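PDB 3QH6: CT296 from Chlamydia trachomatis, which is of unknown function but resembles Fe(II) 2-oxoglutarate-dependent enzymes in structure, which suggests, without establishing, a related iron-linked role. Local coordinates for residues K12-F15 and G19-L22; T85-V90 and D108-V113; A122-F127 and D135-G140. All coordinates share one frame; numbering follows the deposited sequence.

Contact 1 of 3, residues K12-F15 and G19-L22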
loop_
_atom_site.group_PDB
_atom_site.type_symbol
_atom_site.label_atom_id
_atom_site.label_comp_id
_atom_site.label_asym_id
_atom_site.label_seq_id
_atom_site.Cartn_x
_atom_site.Cartn_y
_atom_site.Cartn_z
ATOM N N LYS A 12 0.946 -16.033 -4.405
ATOM C CA LYS A 12 -0.109 -16.445 -3.464
ATOM C C LYS A 12 0.462 -17.345 -2.382
ATOM O O LYS A 12 0.142 -17.212 -1.173
ATOM C CB LYS A 12 -1.271 -17.156 -4.187
ATOM C CG LYS A 12 -2.125 -16.266 -5.125
ATOM C CD LYS A 12 -2.975 -17.148 -6.048
ATOM C CE LYS A 12 -3.717 -16.347 -7.106
ATOM N NZ LYS A 12 -5.185 -16.367 -6.844
ATOM N N ARG A 13 1.333 -18.268 -2.778
ATOM C CA ARG A 13 1.886 -19.229 -1.830
ATOM C C ARG A 13 2.772 -18.543 -0.837
ATOM O O ARG A 13 2.762 -18.903 0.323
ATOM C CB ARG A 13 2.681 -20.320 -2.569
ATOM C CG ARG A 13 1.771 -21.222 -3.368
ATOM C CD ARG A 13 2.543 -22.255 -4.211
ATOM N NE ARG A 13 1.635 -23.327 -4.602
ATOM C CZ ARG A 13 1.886 -24.238 -5.532
ATOM N NH1 ARG A 13 3.026 -24.206 -6.216
ATOM N NH2 ARG A 13 0.985 -25.177 -5.788
ATOM N N TYR A 14 3.527 -17.537 -1.276
ATOM C CA TYR A 14 4.391 -16.809 -0.344
ATOM C C TYR A 14 3.509 -16.087 0.697
ATOM O O TYR A 14 3.782 -16.138 1.897
ATOM C CB TYR A 14 5.279 -15.802 -1.091
ATOM C CG TYR A 14 6.393 -15.237 -0.224
ATOM C CD1 TYR A 14 7.626 -15.871 -0.158
ATOM C CD2 TYR A 14 6.194 -14.101 0.564
ATOM C CE1 TYR A 14 8.638 -15.384 0.627
ATOM C CE2 TYR A 14 7.220 -13.604 1.374
ATOM C CZ TYR A 14 8.437 -14.254 1.390
ATOM O OH TYR A 14 9.471 -13.795 2.180
ATOM N N PHE A 15 2.443 -15.437 0.227
ATOM C CA PHE A 15 1.555 -14.688 1.130
ATOM C C PHE A 15 0.853 -15.650 2.112
ATOM O O PHE A 15 0.678 -15.358 3.326
ATOM C CB PHE A 15 0.551 -13.897 0.298
ATOM C CG PHE A 15 -0.410 -13.105 1.132
ATOM C CD1 PHE A 15 -1.640 -13.616 1.440
ATOM C CD2 PHE A 15 -0.049 -11.868 1.635
ATOM C CE1 PHE A 15 -2.529 -12.879 2.237
ATOM C CE2 PHE A 15 -0.929 -11.130 2.435
ATOM C CZ PHE A 15 -2.152 -11.642 2.739
ATOM N N GLY A 19 2.080 -14.583 5.508
ATOM C CA GLY A 19 1.146 -13.497 5.828
ATOM C C GLY A 19 1.486 -12.102 5.290
ATOM O O GLY A 19 0.870 -11.116 5.656
ATOM N N HIS A 20 2.475 -12.007 4.395
ATOM C CA HIS A 20 2.759 -10.754 3.759
ATOM C C HIS A 20 3.497 -11.112 2.478
ATOM O O HIS A 20 3.999 -12.239 2.338
ATOM C CB HIS A 20 3.663 -9.845 4.623
ATOM C CG HIS A 20 5.046 -10.398 4.844
ATOM N ND1 HIS A 20 5.420 -11.027 6.017
ATOM C CD2 HIS A 20 6.137 -10.425 4.039
ATOM C CE1 HIS A 20 6.682 -11.428 5.915
ATOM N NE2 HIS A 20 7.140 -11.066 4.731
ATOM N N ILE A 21 3.569 -10.155 1.591
ATOM C CA ILE A 21 4.455 -10.291 0.417
ATOM C C ILE A 21 4.852 -8.905 -0.045
ATOM O O ILE A 21 4.014 -7.987 -0.142
ATOM C CB ILE A 21 3.764 -11.097 -0.720
ATOM C CG1 ILE A 21 4.686 -11.220 -1.926
ATOM C CG2 ILE A 21 2.429 -10.459 -1.148
ATOM C CD1 ILE A 21 4.216 -12.277 -2.979
ATOM N N LEU A 22 6.135 -8.744 -0.343
ATOM C CA LEU A 22 6.695 -7.465 -0.775
ATOM C C LEU A 22 6.942 -7.471 -2.269
ATOM O O LEU A 22 7.580 -8.400 -2.765
ATOM C CB LEU A 22 8.060 -7.286 -0.055
ATOM C CG LEU A 22 8.871 -6.054 -0.493
ATOM C CD1 LEU A 22 8.093 -4.775 -0.252
ATOM C CD2 LEU A 22 10.221 -5.981 0.239
HETATM O O HOH W 1 9.576 -11.156 2.980
#

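Contact 2 of 3, residues T85-V90 and D108-V113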
loop_
_atom_site.group_PDB
_atom_site.type_symbol
_atom_site.label_atom_id
_atom_site.label_comp_id
_atom_site.label_asym_id
_atom_site.label_seq_id
_atom_site.Cartn_x
_atom_site.Cartn_y
_atom_site.Cartn_z
ATOM N N THR A 85 -6.189 -12.646 -0.364
ATOM C CA THR A 85 -6.900 -12.991 0.862
ATOM C C THR A 85 -8.108 -13.899 0.623
ATOM O O THR A 85 -8.793 -14.277 1.578
ATOM C CB THR A 85 -7.339 -11.744 1.625
ATOM O OG1 THR A 85 -8.194 -10.909 0.808
ATOM C CG2 THR A 85 -6.143 -10.954 2.042
ATOM N N HIS A 86 -8.319 -14.302 -0.626
ATOM C CA HIS A 86 -9.515 -15.089 -0.997
ATOM C C HIS A 86 -10.831 -14.465 -0.561
ATOM O O HIS A 86 -11.734 -15.155 -0.095
ATOM C CB HIS A 86 -9.430 -16.517 -0.457
ATOM C CG HIS A 86 -8.371 -17.346 -1.113
ATOM N ND1 HIS A 86 -8.357 -18.724 -1.050
ATOM C CD2 HIS A 86 -7.286 -16.992 -1.846
ATOM C CE1 HIS A 86 -7.306 -19.183 -1.710
ATOM N NE2 HIS A 86 -6.640 -18.153 -2.203
ATOM N N ARG A 87 -10.949 -13.157 -0.760
ATOM C CA ARG A 87 -12.168 -12.413 -0.495
ATOM C C ARG A 87 -12.854 -12.094 -1.816
ATOM O O ARG A 87 -12.171 -11.917 -2.823
ATOM C CB ARG A 87 -11.827 -11.098 0.212
ATOM C CG ARG A 87 -11.313 -11.278 1.629
ATOM C CD ARG A 87 -12.122 -12.314 2.382
ATOM N NE ARG A 87 -11.974 -12.178 3.830
ATOM C CZ ARG A 87 -11.924 -13.198 4.681
ATOM N NH1 ARG A 87 -11.995 -14.446 4.236
ATOM N NH2 ARG A 87 -11.794 -12.970 5.982
ATOM N N SER A 88 -14.187 -12.032 -1.818
ATOM C CA SER A 88 -14.950 -11.644 -3.005
ATOM C C SER A 88 -14.488 -10.286 -3.463
ATOM O O SER A 88 -14.153 -10.080 -4.631
ATOM C CB SER A 88 -16.449 -11.545 -2.697
ATOM O OG SER A 88 -17.004 -12.825 -2.490
ATOM N N ARG A 89 -14.513 -9.347 -2.532
ATOM C CA ARG A 89 -14.134 -7.983 -2.836
ATOM C C ARG A 89 -13.741 -7.274 -1.562
ATOM O O ARG A 89 -14.209 -7.609 -0.481
ATOM C CB ARG A 89 -15.274 -7.252 -3.548
ATOM C CG ARG A 89 -16.535 -7.087 -2.738
ATOM N N VAL A 90 -12.844 -6.314 -1.703
ATOM C CA VAL A 90 -12.485 -5.439 -0.616
ATOM C C VAL A 90 -12.471 -4.023 -1.171
ATOM O O VAL A 90 -12.474 -3.821 -2.413
ATOM C CB VAL A 90 -11.102 -5.791 -0.042
ATOM C CG1 VAL A 90 -11.024 -7.284 0.332
ATOM C CG2 VAL A 90 -10.002 -5.399 -1.029
ATOM N N ASP A 108 -7.406 -4.135 12.204
ATOM C CA ASP A 108 -7.946 -5.484 12.027
ATOM C C ASP A 108 -8.554 -5.714 10.641
ATOM O O ASP A 108 -9.224 -6.746 10.433
ATOM C CB ASP A 108 -8.988 -5.813 13.140
ATOM C CG ASP A 108 -10.288 -5.033 12.986
ATOM O OD1 ASP A 108 -10.308 -4.043 12.226
ATOM O OD2 ASP A 108 -11.292 -5.392 13.650
ATOM N N CYS A 109 -8.288 -4.813 9.684
ATOM C CA CYS A 109 -8.830 -4.976 8.320
ATOM C C CYS A 109 -8.382 -6.287 7.644
ATOM O O CYS A 109 -7.432 -6.925 8.079
ATOM C CB CYS A 109 -8.454 -3.769 7.422
ATOM S SG CYS A 109 -6.635 -3.609 7.147
ATOM N N ASP A 110 -9.079 -6.697 6.584
ATOM C CA ASP A 110 -8.744 -7.940 5.886
ATOM C C ASP A 110 -7.301 -7.906 5.377
ATOM O O ASP A 110 -6.583 -8.893 5.454
ATOM C CB ASP A 110 -9.694 -8.170 4.700
ATOM C CG ASP A 110 -11.135 -8.316 5.123
ATOM O OD1 ASP A 110 -11.682 -7.340 5.676
ATOM O OD2 ASP A 110 -11.723 -9.398 4.888
ATOM N N CYS A 111 -6.868 -6.767 4.842
ATOM C CA CYS A 111 -5.516 -6.713 4.247
ATOM C C CYS A 111 -5.034 -5.276 4.219
ATOM O O CYS A 111 -5.805 -4.382 3.870
ATOM C CB CYS A 111 -5.531 -7.254 2.805
ATOM S SG CYS A 111 -3.838 -7.530 2.120
ATOM N N SER A 112 -3.778 -5.034 4.583
ATOM C CA SER A 112 -3.215 -3.693 4.390
ATOM C C SER A 112 -2.207 -3.656 3.228
ATOM O O SER A 112 -1.620 -4.681 2.856
ATOM C CB SER A 112 -2.558 -3.202 5.689
ATOM O OG SER A 112 -3.501 -3.128 6.750
ATOM N N VAL A 113 -1.962 -2.467 2.683
ATOM C CA VAL A 113 -0.864 -2.323 1.741
ATOM C C VAL A 113 -0.050 -1.131 2.158
ATOM O O VAL A 113 -0.589 -0.045 2.351
ATOM C CB VAL A 113 -1.364 -2.117 0.296
ATOM C CG1 VAL A 113 -0.169 -1.754 -0.642
ATOM C CG2 VAL A 113 -2.074 -3.359 -0.181
#

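Contact 3 of 3, residues A122-F127 and D135-G140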
loop_
_atom_site.group_PDB
_atom_site.type_symbol
_atom_site.label_atom_id
_atom_site.label_comp_id
_atom_site.label_asym_id
_atom_site.label_seq_id
_atom_site.Cartn_x
_atom_site.Cartn_y
_atom_site.Cartn_z
ATOM N N ALA A 122 10.718 4.001 -3.700
ATOM C CA ALA A 122 9.450 4.529 -4.188
ATOM C C ALA A 122 8.734 3.482 -5.052
ATOM O O ALA A 122 9.369 2.772 -5.817
ATOM C CB ALA A 122 9.674 5.826 -4.987
ATOM N N GLY A 123 7.412 3.386 -4.932
ATOM C CA GLY A 123 6.657 2.430 -5.738
ATOM C C GLY A 123 6.644 0.983 -5.245
ATOM O O GLY A 123 5.822 0.200 -5.731
ATOM N N TRP A 124 7.541 0.618 -4.323
ATOM C CA TRP A 124 7.525 -0.722 -3.683
ATOM C C TRP A 124 6.299 -0.810 -2.770
ATOM O O TRP A 124 5.944 0.171 -2.130
ATOM C CB TRP A 124 8.783 -0.968 -2.840
ATOM C CG TRP A 124 10.077 -1.251 -3.614
ATOM C CD1 TRP A 124 10.649 -0.480 -4.593
ATOM C CD2 TRP A 124 10.957 -2.366 -3.419
ATOM N NE1 TRP A 124 11.828 -1.054 -5.027
ATOM C CE2 TRP A 124 12.039 -2.213 -4.322
ATOM C CE3 TRP A 124 10.936 -3.484 -2.574
ATOM C CZ2 TRP A 124 13.088 -3.143 -4.401
ATOM C CZ3 TRP A 124 11.979 -4.409 -2.656
ATOM C CH2 TRP A 124 13.038 -4.231 -3.570
ATOM N N GLY A 125 5.624 -1.950 -2.729
ATOM C CA GLY A 125 4.501 -2.085 -1.806
ATOM C C GLY A 125 4.494 -3.427 -1.096
ATOM O O GLY A 125 4.934 -4.427 -1.635
ATOM N N LEU A 126 3.991 -3.437 0.132
ATOM C CA LEU A 126 3.928 -4.640 0.955
ATOM C C LEU A 126 2.469 -4.940 1.262
ATOM O O LEU A 126 1.791 -4.077 1.830
ATOM C CB LEU A 126 4.726 -4.413 2.273
ATOM C CG LEU A 126 4.708 -5.517 3.355
ATOM C CD1 LEU A 126 5.433 -6.780 2.867
ATOM C CD2 LEU A 126 5.335 -5.039 4.660
ATOM N N PHE A 127 1.959 -6.107 0.852
ATOM C CA PHE A 127 0.632 -6.531 1.289
ATOM C C PHE A 127 0.839 -7.308 2.587
ATOM O O PHE A 127 1.730 -8.143 2.650
ATOM C CB PHE A 127 -0.029 -7.497 0.330
ATOM C CG PHE A 127 -0.413 -6.885 -1.010
ATOM C CD1 PHE A 127 0.547 -6.735 -2.009
ATOM C CD2 PHE A 127 -1.737 -6.519 -1.264
ATOM C CE1 PHE A 127 0.202 -6.220 -3.271
ATOM C CE2 PHE A 127 -2.102 -5.987 -2.529
ATOM C CZ PHE A 127 -1.139 -5.827 -3.517
ATOM N N ASP A 135 11.405 -6.354 9.987
ATOM C CA ASP A 135 12.503 -6.865 9.178
ATOM C C ASP A 135 12.044 -7.385 7.818
ATOM O O ASP A 135 12.557 -8.393 7.335
ATOM C CB ASP A 135 13.256 -7.969 9.930
ATOM N N VAL A 136 11.072 -6.707 7.209
ATOM C CA VAL A 136 10.670 -7.013 5.837
ATOM C C VAL A 136 10.879 -5.778 4.947
ATOM O O VAL A 136 11.428 -5.885 3.852
ATOM C CB VAL A 136 9.197 -7.520 5.752
ATOM C CG1 VAL A 136 8.753 -7.666 4.306
ATOM C CG2 VAL A 136 9.049 -8.855 6.475
ATOM N N PHE A 137 10.444 -4.602 5.413
ATOM C CA PHE A 137 10.568 -3.392 4.597
ATOM C C PHE A 137 10.718 -2.122 5.427
ATOM O O PHE A 137 10.015 -1.917 6.424
ATOM C CB PHE A 137 9.348 -3.237 3.667
ATOM C CG PHE A 137 9.446 -2.036 2.747
ATOM C CD1 PHE A 137 10.276 -2.063 1.639
ATOM C CD2 PHE A 137 8.723 -0.876 3.006
ATOM C CE1 PHE A 137 10.386 -0.945 0.799
ATOM C CE2 PHE A 137 8.833 0.252 2.173
ATOM C CZ PHE A 137 9.668 0.207 1.062
ATOM N N ASP A 138 11.610 -1.257 4.982
ATOM C CA ASP A 138 11.773 0.040 5.613
ATOM C C ASP A 138 12.355 1.034 4.609
ATOM O O ASP A 138 12.896 0.639 3.563
ATOM C CB ASP A 138 12.670 -0.072 6.848
ATOM C CG ASP A 138 12.261 0.890 7.965
ATOM O OD1 ASP A 138 11.607 1.920 7.678
ATOM O OD2 ASP A 138 12.590 0.614 9.140
ATOM N N TRP A 139 12.236 2.320 4.933
ATOM C CA TRP A 139 12.659 3.407 4.051
ATOM C C TRP A 139 13.453 4.454 4.842
ATOM O O TRP A 139 13.336 4.531 6.056
ATOM C CB TRP A 139 11.426 4.043 3.388
ATOM C CG TRP A 139 10.361 4.564 4.369
ATOM C CD1 TRP A 139 10.212 5.851 4.804
ATOM C CD2 TRP A 139 9.302 3.807 4.994
ATOM N NE1 TRP A 139 9.140 5.941 5.670
ATOM C CE2 TRP A 139 8.567 4.703 5.801
ATOM C CE3 TRP A 139 8.915 2.458 4.956
ATOM C CZ2 TRP A 139 7.465 4.297 6.569
ATOM C CZ3 TRP A 139 7.819 2.053 5.728
ATOM C CH2 TRP A 139 7.108 2.973 6.515
ATOM N N GLY A 140 14.254 5.255 4.148
ATOM C CA GLY A 140 15.145 6.208 4.791
ATOM C C GLY A 140 14.404 7.334 5.475
ATOM O O GLY A 140 13.248 7.598 5.164
#

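Contact 1 of 3, residues K12-F15 and G19-L22
The Tyr14 ring turns one edge to the chain reversal: the carbonyl oxygen of His20 lies close to the ring plane, 3.4 Å from Tyr14 CD2, while Ile21 CB approaches the same ring obliquely. The Phe15 ring is met obliquely as well, with Phe15 CD2 3.7 Å from His20 CA and Phe15 CE2 3.7 Å from Gly19 O. The His20 imidazole receives a water at its edge, in the ring plane. This water lies 3.0 Å from His20 NE2 and 2.8 Å from Tyr14 OH, so it bridges the two polar ends. Tyr14 CG stands anti to the backbone N (chi1 -168°), which brings its CD2 edge up to His20 O. Ile21 touches both aromatic residues: its CG2 branch is 4.0 Å from Phe15 CD2, and its CG1-CD1 arm runs obliquely past Tyr14, with Ile21 CD1 near Tyr14 CB. The backbone N and O of His20 are buried here with no hydrogen-bond partner in the model; against the oxygen lies the Tyr14 ring edge. Gly19 N donates to Phe15 O at 2.7 Å, bent to 140° at the hydrogen. With phi of 79°, a value suited to glycine, Gly19 leaves the helix. The evidence describes a glycine-terminated helix, 9-18, running directly into strand 20-23, an outermost strand of the antiparallel sheet, with the last turns packed back on the strand start.

Contact 2 of 3, residues T85-V90 and D108-V113
A nearly straight salt bridge made through Arg87 NE, rather than through a two-pronged guanidinium grip, distinguishes this contact. Arg87 NE donates to Asp110 OD2 at 3.0 Å with an N-H...O angle of 178°, and the oxygen lies practically in the guanidinium plane. The acceptor is approached nearly along its C-O bond, yet the carboxylate plane stands 77° from that of the guanidinium. Only the NE-H bonds across the contact; Arg87 NH2 stays 3.7 Å from the same Asp110 OD2, so the grip is single. The bend of the arginine chain at chi2 (-43°) folds its aliphatic part back, leaving Arg87 CG 3.8 Å from Asp110 OD2. The same OD2 also bonds to Ser152 OG, which gives the carboxylate a second anchor.

Beside this polar pair is a small apolar contact. Thr85 CG2 meets Cys111 CB at 3.8 Å and Cys111 SG at 4.1 Å, with Asp110 O also nearby. The threonine hydroxyl is directed to its own helix, bonding to Ala81 O. Both backbones depart from regular geometry: His86 ends helix 77-85 in a Schellman motif, and Asp110 with Cys111 forms a classic beta bulge opposite Phe150. The contact thus ties the exit of helix 77-85 to the start of strand 111-116, with Phe15 of helix 9-18 packing on Thr85 and strand 145-151 pairing with Cys111.

Contact 3 of 3, residues A122-F127 and D135-G140
Leu126 and Phe137 have the nearest CA atoms of the two segments, 7.7 Å apart, and no hydrogen bond crosses between the backbones. The contact is therefore made by side chains and is not a strand pairing. Residues 125-127 are extended in strand 125-128, after Gly123 has taken a positive phi (81°), whereas 135-140 is a loop without regular structure.

Two apolar pairs carry the contact, and the CB atoms of all four residues involved point toward the opposite segment. Leu126 CD1 touches Val136 CG1 at 3.7 Å, the two side chains crossing at about a right angle. Each reaches the other through a branch placed opposite its backbone nitrogen: CG of Leu126 (chi1 175°) and CG1 of Val136. In the second pair, the Phe137 ring uses CE1 and CZ against a methylene, Trp124 CB, at 4.0 and 4.2 Å; that carbon lies oblique to the ring, which thus meets the tryptophan's CB and not its indole. The Trp124 indole instead has Ala122 O in plane at its edge and forms a cation-pi interaction with Lys121.

The loop lies over the sheet, its backbone held in part by Tyr132 OH, which bonds to Phe137 O. Phe137 also packs on Leu114 and Cys116 of strand 111-116, and Val136 on His20 of strand 20-23, the two strands that flank 125-128.

How the contacts relate
The three contacts follow one another along the chain and converge on one antiparallel sheet, in which strand 125-128 lies between 20-23 and 111-116. Contacts 1 and 3, with centres about 14 Å apart, are joined at strand level: Ile21 N lies 2.9 Å from Phe127 O, a probable hydrogen bond, and Leu22 CD1 packs 3.5 Å from Gly125 O. Contacts 1 and 2, centres about 13 Å apart, meet where Phe15 CE1 packs 4.1 Å from Thr85 CG2. Contacts 2 and 3 have centres about 19 Å apart and lie on opposite sides of the chain's centre, but Val113 CG2 approaches Phe127 CD2 to 3.4 Å.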